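Local coordinates for uncharacterized protein (Bacteroides ovatus CL02T12C04, PDB 6PTM), which probably acts as an exo-carrageenase of glycoside hydrolase family 42, cutting carrageenans, the sulfated galactans of red algae, from their chain ends, at residues N423-C428 against M452-M457; K441-D446 against I586-N591; T497-T502 against G706-V711. All blocks are in the same frame, centred on the assembly; numbering follows the deposited sequence.

Contact 1. Residues N423-C428 against M452-M457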
loop_
_atom_site.group_PDB
_atom_site.type_symbol
_atom_site.label_atom_id
_atom_site.label_comp_id
_atom_site.label_asym_id
_atom_site.label_seq_id
_atom_site.Cartn_x
_atom_site.Cartn_y
_atom_site.Cartn_z
ATOM N N ASN A 423 -1.472 5.220 0.772
ATOM C CA ASN A 423 -0.261 4.798 0.028
ATOM C C ASN A 423 -0.636 4.576 -1.438
ATOM O O ASN A 423 -1.805 4.575 -1.746
ATOM C CB ASN A 423 0.351 3.512 0.581
ATOM C CG ASN A 423 -0.621 2.355 0.606
ATOM O OD1 ASN A 423 -0.795 1.668 -0.402
ATOM N ND2 ASN A 423 -1.273 2.121 1.717
ATOM N N ASP A 424 0.361 4.327 -2.279
ATOM C CA ASP A 424 0.178 3.818 -3.671
ATOM C C ASP A 424 1.189 2.687 -3.855
ATOM O O ASP A 424 2.047 2.766 -4.737
ATOM C CB ASP A 424 0.182 4.950 -4.693
ATOM C CG ASP A 424 1.531 5.560 -4.999
ATOM O OD1 ASP A 424 2.380 5.584 -4.104
ATOM O OD2 ASP A 424 1.706 6.019 -6.140
ATOM N N ALA A 425 1.078 1.684 -2.992
ATOM C CA ALA A 425 1.925 0.470 -3.015
ATOM C C ALA A 425 1.951 -0.072 -4.428
ATOM O O ALA A 425 0.854 -0.135 -5.051
ATOM C CB ALA A 425 1.440 -0.590 -2.061
ATOM N N SER A 426 3.170 -0.408 -4.880
ATOM C CA SER A 426 3.501 -1.150 -6.121
ATOM C C SER A 426 3.887 -2.586 -5.766
ATOM O O SER A 426 4.451 -2.814 -4.665
ATOM C CB SER A 426 4.662 -0.547 -6.878
ATOM O OG SER A 426 4.372 0.767 -7.296
ATOM N N SER A 427 3.655 -3.496 -6.710
ATOM C CA SER A 427 4.189 -4.877 -6.689
ATOM C C SER A 427 4.762 -5.196 -8.084
ATOM O O SER A 427 5.835 -4.706 -8.428
ATOM C CB SER A 427 3.122 -5.849 -6.223
ATOM O OG SER A 427 1.963 -5.779 -7.052
ATOM N N CYS A 428 4.051 -5.973 -8.878
ATOM C CA CYS A 428 4.393 -6.254 -10.293
ATOM C C CYS A 428 5.657 -7.129 -10.400
ATOM O O CYS A 428 6.331 -7.422 -9.365
ATOM C CB CYS A 428 4.511 -4.961 -11.095
ATOM S SG CYS A 428 2.904 -4.163 -11.354
ATOM N N MET A 452 5.595 -6.267 3.777
ATOM C CA MET A 452 6.418 -5.677 4.866
ATOM C C MET A 452 6.012 -4.230 5.137
ATOM O O MET A 452 5.811 -3.940 6.298
ATOM C CB MET A 452 7.912 -5.733 4.580
ATOM C CG MET A 452 8.690 -5.456 5.824
ATOM S SD MET A 452 10.465 -5.696 5.580
ATOM C CE MET A 452 10.893 -4.227 4.646
ATOM N N ALA A 453 5.844 -3.363 4.139
ATOM C CA ALA A 453 5.448 -1.951 4.406
ATOM C C ALA A 453 4.018 -1.886 5.004
ATOM O O ALA A 453 3.798 -1.108 5.948
ATOM C CB ALA A 453 5.574 -1.109 3.166
ATOM N N TYR A 454 3.060 -2.653 4.467
ATOM C CA TYR A 454 1.681 -2.770 5.022
ATOM C C TYR A 454 1.778 -3.190 6.502
ATOM O O TYR A 454 1.074 -2.611 7.376
ATOM C CB TYR A 454 0.848 -3.675 4.096
ATOM C CG TYR A 454 0.307 -2.960 2.872
ATOM C CD1 TYR A 454 0.810 -1.725 2.458
ATOM C CD2 TYR A 454 -0.710 -3.512 2.116
ATOM C CE1 TYR A 454 0.304 -1.074 1.348
ATOM C CE2 TYR A 454 -1.220 -2.873 0.996
ATOM C CZ TYR A 454 -0.733 -1.642 0.626
ATOM O OH TYR A 454 -1.280 -1.009 -0.453
ATOM N N ASP A 455 2.617 -4.185 6.794
ATOM C CA ASP A 455 2.779 -4.707 8.176
ATOM C C ASP A 455 3.350 -3.606 9.086
ATOM O O ASP A 455 2.943 -3.535 10.272
ATOM C CB ASP A 455 3.595 -6.008 8.195
ATOM C CG ASP A 455 2.815 -7.205 7.656
ATOM O OD1 ASP A 455 1.575 -7.039 7.449
ATOM O OD2 ASP A 455 3.452 -8.278 7.410
ATOM N N PHE A 456 4.227 -2.756 8.568
ATOM C CA PHE A 456 4.774 -1.628 9.347
ATOM C C PHE A 456 3.634 -0.624 9.620
ATOM O O PHE A 456 3.439 -0.220 10.786
ATOM C CB PHE A 456 6.016 -1.059 8.660
ATOM C CG PHE A 456 6.614 0.116 9.388
ATOM C CD1 PHE A 456 7.453 -0.076 10.478
ATOM C CD2 PHE A 456 6.269 1.420 9.041
ATOM C CE1 PHE A 456 7.978 1.016 11.169
ATOM C CE2 PHE A 456 6.822 2.507 9.716
ATOM C CZ PHE A 456 7.662 2.308 10.785
ATOM N N MET A 457 2.927 -0.208 8.578
ATOM C CA MET A 457 1.808 0.756 8.686
ATOM C C MET A 457 0.744 0.199 9.675
ATOM O O MET A 457 0.258 0.967 10.522
ATOM C CB MET A 457 1.199 0.984 7.301
ATOM C CG MET A 457 2.032 1.797 6.366
ATOM S SD MET A 457 1.247 1.842 4.702
ATOM C CE MET A 457 2.637 1.538 3.612
#

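Contact 2. Residues K441-D446 against I586-N591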
loop_
_atom_site.group_PDB
_atom_site.type_symbol
_atom_site.label_atom_id
_atom_site.label_comp_id
_atom_site.label_asym_id
_atom_site.label_seq_id
_atom_site.Cartn_x
_atom_site.Cartn_y
_atom_site.Cartn_z
ATOM N N LYS A 441 15.107 -13.827 -7.334
ATOM C CA LYS A 441 15.711 -15.139 -6.993
ATOM C C LYS A 441 14.631 -16.097 -6.477
ATOM O O LYS A 441 14.668 -17.295 -6.841
ATOM C CB LYS A 441 16.827 -15.005 -5.964
ATOM C CG LYS A 441 18.106 -14.394 -6.525
ATOM C CD LYS A 441 18.699 -15.169 -7.714
ATOM C CE LYS A 441 19.230 -14.297 -8.841
ATOM N NZ LYS A 441 20.596 -13.813 -8.538
ATOM N N ASN A 442 13.694 -15.613 -5.672
ATOM C CA ASN A 442 12.813 -16.554 -4.936
ATOM C C ASN A 442 11.329 -16.377 -5.284
ATOM O O ASN A 442 10.601 -17.366 -5.148
ATOM C CB ASN A 442 13.010 -16.479 -3.423
ATOM C CG ASN A 442 12.360 -17.666 -2.757
ATOM O OD1 ASN A 442 12.686 -18.790 -3.118
ATOM N ND2 ASN A 442 11.393 -17.441 -1.868
ATOM N N TYR A 443 10.901 -15.191 -5.723
ATOM C CA TYR A 443 9.488 -14.749 -5.631
ATOM C C TYR A 443 8.933 -14.485 -7.028
ATOM O O TYR A 443 9.694 -14.117 -7.936
ATOM C CB TYR A 443 9.361 -13.545 -4.689
ATOM C CG TYR A 443 9.872 -13.812 -3.288
ATOM C CD1 TYR A 443 9.088 -14.484 -2.363
ATOM C CD2 TYR A 443 11.127 -13.400 -2.886
ATOM C CE1 TYR A 443 9.526 -14.727 -1.077
ATOM C CE2 TYR A 443 11.591 -13.644 -1.600
ATOM C CZ TYR A 443 10.783 -14.301 -0.690
ATOM O OH TYR A 443 11.192 -14.591 0.576
ATOM N N ALA A 444 7.606 -14.560 -7.142
ATOM C CA ALA A 444 6.872 -14.294 -8.391
ATOM C C ALA A 444 6.781 -12.805 -8.699
ATOM O O ALA A 444 6.392 -12.466 -9.840
ATOM C CB ALA A 444 5.492 -14.875 -8.304
ATOM N N PHE A 445 6.901 -11.945 -7.694
ATOM C CA PHE A 445 6.633 -10.493 -7.850
ATOM C C PHE A 445 7.306 -9.765 -6.688
ATOM O O PHE A 445 7.747 -10.399 -5.710
ATOM C CB PHE A 445 5.125 -10.165 -7.939
ATOM C CG PHE A 445 4.285 -10.694 -6.795
ATOM C CD1 PHE A 445 4.180 -10.001 -5.602
ATOM C CD2 PHE A 445 3.582 -11.872 -6.923
ATOM C CE1 PHE A 445 3.434 -10.503 -4.546
ATOM C CE2 PHE A 445 2.844 -12.378 -5.863
ATOM C CZ PHE A 445 2.790 -11.701 -4.669
ATOM N N ASP A 446 7.325 -8.445 -6.769
ATOM C CA ASP A 446 7.903 -7.618 -5.691
ATOM C C ASP A 446 6.855 -7.576 -4.570
ATOM O O ASP A 446 5.956 -6.734 -4.653
ATOM C CB ASP A 446 8.318 -6.241 -6.226
ATOM C CG ASP A 446 8.875 -5.364 -5.112
ATOM O OD1 ASP A 446 9.043 -5.892 -3.989
ATOM O OD2 ASP A 446 9.115 -4.177 -5.366
ATOM N N ILE A 586 15.472 -10.107 8.166
ATOM C CA ILE A 586 14.889 -10.694 9.398
ATOM C C ILE A 586 13.367 -10.858 9.194
ATOM O O ILE A 586 12.829 -11.926 9.570
ATOM C CB ILE A 586 15.264 -9.926 10.692
ATOM C CG1 ILE A 586 14.608 -10.558 11.921
ATOM C CG2 ILE A 586 14.914 -8.449 10.636
ATOM C CD1 ILE A 586 14.853 -12.063 12.108
ATOM N N TYR A 587 12.694 -9.901 8.556
ATOM C CA TYR A 587 11.250 -10.025 8.195
ATOM C C TYR A 587 11.017 -11.299 7.383
ATOM O O TYR A 587 10.138 -12.089 7.728
ATOM C CB TYR A 587 10.785 -8.837 7.354
ATOM C CG TYR A 587 9.334 -8.874 6.966
ATOM C CD1 TYR A 587 8.334 -8.603 7.887
ATOM C CD2 TYR A 587 8.950 -9.253 5.690
ATOM C CE1 TYR A 587 6.989 -8.658 7.539
ATOM C CE2 TYR A 587 7.608 -9.303 5.320
ATOM C CZ TYR A 587 6.626 -8.981 6.239
ATOM O OH TYR A 587 5.331 -9.025 5.879
ATOM N N GLU A 588 11.769 -11.469 6.295
ATOM C CA GLU A 588 11.674 -12.652 5.384
ATOM C C GLU A 588 11.922 -13.944 6.181
ATOM O O GLU A 588 11.210 -14.966 5.982
ATOM C CB GLU A 588 12.703 -12.488 4.276
ATOM C CG GLU A 588 12.755 -13.622 3.287
ATOM C CD GLU A 588 13.734 -13.367 2.156
ATOM O OE1 GLU A 588 14.921 -13.060 2.449
ATOM O OE2 GLU A 588 13.323 -13.495 0.994
ATOM N N LYS A 589 12.913 -13.904 7.059
ATOM C CA LYS A 589 13.295 -15.063 7.889
ATOM C C LYS A 589 12.117 -15.473 8.764
ATOM O O LYS A 589 11.943 -16.656 8.946
ATOM C CB LYS A 589 14.549 -14.723 8.700
ATOM C CG LYS A 589 15.133 -15.901 9.432
ATOM C CD LYS A 589 15.707 -16.927 8.466
ATOM C CE LYS A 589 16.539 -17.976 9.153
ATOM N NZ LYS A 589 17.108 -18.887 8.128
ATOM N N LEU A 590 11.310 -14.527 9.259
ATOM C CA LEU A 590 10.245 -14.826 10.239
ATOM C C LEU A 590 8.880 -15.038 9.559
ATOM O O LEU A 590 8.025 -15.577 10.200
ATOM C CB LEU A 590 10.154 -13.692 11.267
ATOM C CG LEU A 590 11.374 -13.446 12.157
ATOM C CD1 LEU A 590 11.080 -12.289 13.106
ATOM C CD2 LEU A 590 11.783 -14.696 12.924
ATOM N N ASN A 591 8.685 -14.599 8.323
ATOM C CA ASN A 591 7.341 -14.359 7.738
ATOM C C ASN A 591 6.672 -15.613 7.148
ATOM O O ASN A 591 5.476 -15.507 6.735
ATOM C CB ASN A 591 7.373 -13.343 6.601
ATOM C CG ASN A 591 5.974 -12.895 6.251
ATOM O OD1 ASN A 591 5.227 -12.517 7.147
ATOM N ND2 ASN A 591 5.615 -12.976 4.981
#

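Contact 3. Residues T497-T502 against G706-V711. With EDO (1,2-ethanediol), chain E; EDO (1,2-ethanediol), chain F.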
loop_
_atom_site.group_PDB
_atom_site.type_symbol
_atom_site.label_atom_id
_atom_site.label_comp_id
_atom_site.label_asym_id
_atom_site.label_seq_id
_atom_site.Cartn_x
_atom_site.Cartn_y
_atom_site.Cartn_z
ATOM N N THR A 497 -4.865 -7.468 0.771
ATOM C CA THR A 497 -6.041 -7.355 1.659
ATOM C C THR A 497 -5.776 -8.102 2.970
ATOM O O THR A 497 -6.102 -7.551 4.038
ATOM C CB THR A 497 -7.331 -7.803 0.963
ATOM O OG1 THR A 497 -7.452 -7.022 -0.225
ATOM C CG2 THR A 497 -8.491 -7.582 1.905
ATOM N N ILE A 498 -5.158 -9.277 2.909
ATOM C CA ILE A 498 -4.755 -10.001 4.144
ATOM C C ILE A 498 -3.877 -9.080 5.022
ATOM O O ILE A 498 -4.017 -9.128 6.264
ATOM C CB ILE A 498 -4.086 -11.338 3.809
ATOM C CG1 ILE A 498 -5.106 -12.329 3.221
ATOM C CG2 ILE A 498 -3.339 -11.886 5.026
ATOM C CD1 ILE A 498 -6.188 -12.783 4.162
ATOM N N HIS A 499 -3.024 -8.249 4.418
ATOM C CA HIS A 499 -2.064 -7.384 5.141
ATOM C C HIS A 499 -2.669 -6.004 5.463
ATOM O O HIS A 499 -1.902 -5.134 5.923
ATOM C CB HIS A 499 -0.770 -7.337 4.351
ATOM C CG HIS A 499 0.030 -8.615 4.400
ATOM N ND1 HIS A 499 1.157 -8.741 5.204
ATOM C CD2 HIS A 499 -0.136 -9.808 3.776
ATOM C CE1 HIS A 499 1.675 -9.944 5.052
ATOM N NE2 HIS A 499 0.888 -10.636 4.158
ATOM N N GLY A 500 -3.954 -5.767 5.182
ATOM C CA GLY A 500 -4.655 -4.569 5.683
ATOM C C GLY A 500 -5.377 -3.748 4.626
ATOM O O GLY A 500 -6.149 -2.879 5.005
ATOM N N LEU A 501 -5.124 -3.976 3.349
ATOM C CA LEU A 501 -5.756 -3.146 2.298
ATOM C C LEU A 501 -7.286 -3.237 2.369
ATOM O O LEU A 501 -7.851 -4.360 2.345
ATOM C CB LEU A 501 -5.256 -3.612 0.940
ATOM C CG LEU A 501 -5.798 -2.843 -0.260
ATOM C CD1 LEU A 501 -5.429 -1.357 -0.159
ATOM C CD2 LEU A 501 -5.220 -3.473 -1.516
ATOM N N THR A 502 -7.935 -2.074 2.340
ATOM C CA THR A 502 -9.410 -1.965 2.459
ATOM C C THR A 502 -10.016 -1.497 1.139
ATOM O O THR A 502 -11.095 -1.954 0.797
ATOM C CB THR A 502 -9.869 -1.030 3.585
ATOM O OG1 THR A 502 -8.966 -1.044 4.689
ATOM C CG2 THR A 502 -11.250 -1.423 4.062
ATOM N N GLY A 706 8.019 -19.854 -0.144
ATOM C CA GLY A 706 7.258 -18.758 -0.778
ATOM C C GLY A 706 5.806 -18.687 -0.331
ATOM O O GLY A 706 5.121 -17.750 -0.744
ATOM N N CYS A 707 5.302 -19.698 0.383
ATOM C CA CYS A 707 3.881 -19.747 0.794
ATOM C C CYS A 707 3.733 -19.039 2.129
ATOM O O CYS A 707 4.166 -19.595 3.174
ATOM C CB CYS A 707 3.372 -21.176 0.871
ATOM S SG CYS A 707 3.255 -21.936 -0.756
ATOM N N GLU A 708 3.164 -17.835 2.096
ATOM C CA GLU A 708 2.791 -17.135 3.337
ATOM C C GLU A 708 1.448 -17.685 3.787
ATOM O O GLU A 708 0.500 -17.611 3.010
ATOM C CB GLU A 708 2.674 -15.633 3.100
ATOM C CG GLU A 708 2.596 -14.871 4.406
ATOM C CD GLU A 708 2.124 -13.436 4.250
ATOM O OE1 GLU A 708 0.893 -13.229 4.025
ATOM O OE2 GLU A 708 2.989 -12.556 4.286
ATOM N N TRP A 709 1.380 -18.194 5.009
ATOM C CA TRP A 709 0.166 -18.863 5.529
ATOM C C TRP A 709 -0.255 -18.278 6.876
ATOM O O TRP A 709 0.614 -17.668 7.581
ATOM C CB TRP A 709 0.351 -20.367 5.568
ATOM C CG TRP A 709 1.480 -20.844 6.405
ATOM C CD1 TRP A 709 2.786 -20.894 6.049
ATOM C CD2 TRP A 709 1.378 -21.471 7.688
ATOM N NE1 TRP A 709 3.523 -21.432 7.070
ATOM C CE2 TRP A 709 2.685 -21.829 8.074
ATOM C CE3 TRP A 709 0.319 -21.738 8.554
ATOM C CZ2 TRP A 709 2.956 -22.472 9.277
ATOM C CZ3 TRP A 709 0.588 -22.326 9.770
ATOM C CH2 TRP A 709 1.889 -22.686 10.124
ATOM N N ARG A 710 -1.560 -18.369 7.160
ATOM C CA ARG A 710 -2.177 -17.861 8.399
ATOM C C ARG A 710 -3.278 -18.833 8.798
ATOM O O ARG A 710 -3.830 -19.497 7.926
ATOM C CB ARG A 710 -2.779 -16.468 8.187
ATOM C CG ARG A 710 -1.790 -15.389 7.762
ATOM C CD ARG A 710 -0.720 -15.055 8.806
ATOM N NE ARG A 710 0.185 -14.004 8.311
ATOM C CZ ARG A 710 -0.127 -12.707 8.207
ATOM N NH1 ARG A 710 -1.327 -12.251 8.562
ATOM N NH2 ARG A 710 0.761 -11.865 7.700
ATOM N N VAL A 711 -3.585 -18.900 10.087
ATOM C CA VAL A 711 -4.656 -19.766 10.616
ATOM C C VAL A 711 -5.482 -18.977 11.625
ATOM O O VAL A 711 -4.877 -18.397 12.551
ATOM C CB VAL A 711 -4.060 -21.035 11.246
ATOM C CG1 VAL A 711 -5.171 -22.000 11.665
ATOM C CG2 VAL A 711 -3.083 -21.686 10.290
HETATM C C1 EDO E . -5.832 -19.899 16.389
HETATM O O1 EDO E . -5.612 -18.638 15.780
HETATM C C2 EDO E . -5.455 -20.957 15.423
HETATM O O2 EDO E . -4.093 -20.974 15.024
HETATM C C1 EDO F . -1.941 -18.220 16.439
HETATM O O1 EDO F . -3.251 -17.757 16.804
HETATM C C2 EDO F . -1.693 -18.111 14.989
HETATM O O2 EDO F . -2.437 -19.026 14.182
HETATM O O HOH W 1 -2.513 -9.544 8.624
#

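Contact 1. Residues N423-C428 against M452-M457
An Asx turn at the end of strand 421-423 is where Asn423 and Tyr454 meet, on the way from the sixth strand of the (beta/alpha)8 barrel to the helix that follows it, 448-460. Asn423 OD1 takes two bonds. From its own segment Ala425 N, two residues on, donates to it at 3.2 Å, in the carbonyl plane and on a lone pair, which closes the turn. Across the contact Tyr454 OH donates to the same OD1 at 2.7 Å, this time from a position tilted 28° out of that plane. The amide reaches the turn because CG sits between the backbone N and the carbonyl carbon (chi1 57°). Amide and phenol cross at about a right angle, their planes 53° apart, with OD1 lying at the edge of the tyrosine ring. Ala425 closes in beside the hydroxyl: its CB is 3.2 Å from Tyr454 OH and 3.6 Å from Tyr454 CZ, an apolar touch next to the polar one. On the other branch of the amide, Asn423 ND2 comes within 3.9 Å of Met457 SD, one turn further along the helix. Tyr454 OH has a second bond partner, Asn468 ND2 on the adjacent strand 466-471, so the phenol ties two neighbouring barrel strands to the helix outside them. All four touching residues are buried. Because two donors converge on OD1, the amide has little choice of flip: oxygen faces the turn and the phenol, nitrogen faces the thioether. The tyrosine hydroxyl, giving its proton to Asn423 and receiving one from Asn468, is probably held in one rotation, and both buried oxygens, Asn423 OD1 and Tyr454 OH, have partners inside the protein.

Contact 2. Residues K441-D446 against I586-N591
Two torsion settings aim Tyr443 and Glu588 at one another: the tyrosine carries its CG opposite its own carbonyl carbon (chi1 -58°), which points the ring at the helix, and the glutamate leaves its helix with CG opposite the backbone N (chi1 179°) and stays extended to the carboxylate. They meet through single atoms. Tyr443 OH donates to Glu588 OE2, with the modelled separation of 2.4 Å so short that its exact value is doubtful. The oxygen lies at the edge of the phenol, in its plane, and Glu588 OE2 is also 3.1 Å from Tyr443 CE2; ring and carboxylate are only 20° from coplanar. One face of the ring has Asn442 ND2 above it, 3.3 Å from the plane of the Tyr443 ring and offset toward the rim. That amide is itself fixed by Arg702 and by the carbonyl of Pro705, while Trp447 meets the tyrosine ring obliquely. A phenylalanine here would probably leave Glu588 OE2 without its hydrogen-bond donor, in a partly exposed place where the carboxylate would be free to turn. The two residues come from different domains. Tyr443 belongs to the long loop before helix 448-460 of the barrel; Glu588 sits near the end of helix 579-590, the longer of two helices in the crossover between parallel strands 564-567 and 597-600. The parallel sheet of that second domain, in strand order 2-1-3-4-5, has the flavodoxin-like topology, consistent with the alpha/beta domain that follows the barrel in family 42 enzymes.

Contact 3. Residues T497-T502 against G706-V711
His499 and Glu708 come at each other from opposite directions, the imidazole presenting its edge and the glutamate the end of an extended chain. His499 NE2 donates to Glu708 OE1 at 2.6 Å with an N-H...O angle of 152°, and OE1 receives it on its syn lone pair, the side facing the other carboxylate oxygen. Glu708 CD lies in the plane of the imidazole, although ring and carboxylate are turned 36° against each other. Arg710, two residues along the strand from Glu708, passes the histidine at about a right angle, its guanidinium 64° from the ring plane. Arg710 NH2 stands 3.4 Å from His499 CE1. A long salt bridge of 3.9 Å runs from Arg710 NH2 to Glu708 OE1; that oxygen is well out of the guanidinium plane, so charge alone is at work there. The arginine gets this far back across the histidine by bending at chi2. Its other terminal nitrogen, NH1, gives to a water in the guanidinium plane at 3.0 Å. The same water lies 2.8 Å from Ile498 O and so bridges the guanidinium and that carbonyl, while the aliphatic Ile498 CG2 slides by Arg710 NH1 at 4.1 Å. His499 ND1 is bonded to Asp455; carboxylates at both nitrogens would favour the charged ring, though the nearby Arg710 would offset part of this. Behind it, Gly500 ends helix 486-498 in a Schellman motif with positive phi. The contact thus brings the end of that barrel helix against edge strand 707-715 of the C-terminal antiparallel sheet. Cys451 of helix 448-460 touches both His499 and Glu708, and Phe557 of helix 551-559 packs on both Ile498 and Arg710.

The three contacts form a close triangle. The centres of contacts 1 and 2 lie about 14 Å apart. Contact 3 has its centre about 12 Å from that of contact 1 and about 13 Å from that of contact 2. Along the chain, contact 2 opens inside contact 1, in the loop before helix 448-460, and closes far beyond it, inside contact 3; contact 1 closes before contact 3 opens. Contact 1 is internal to the barrel, whereas 2 and 3 tie it to the flavodoxin-like domain and the C-terminal sheet. Asp455 of contact 1 reaches Tyr587 of contact 2 as well as the histidine of contact 3, and Asn591 bonds Glu708, giving a continuous polar junction where three domains meet.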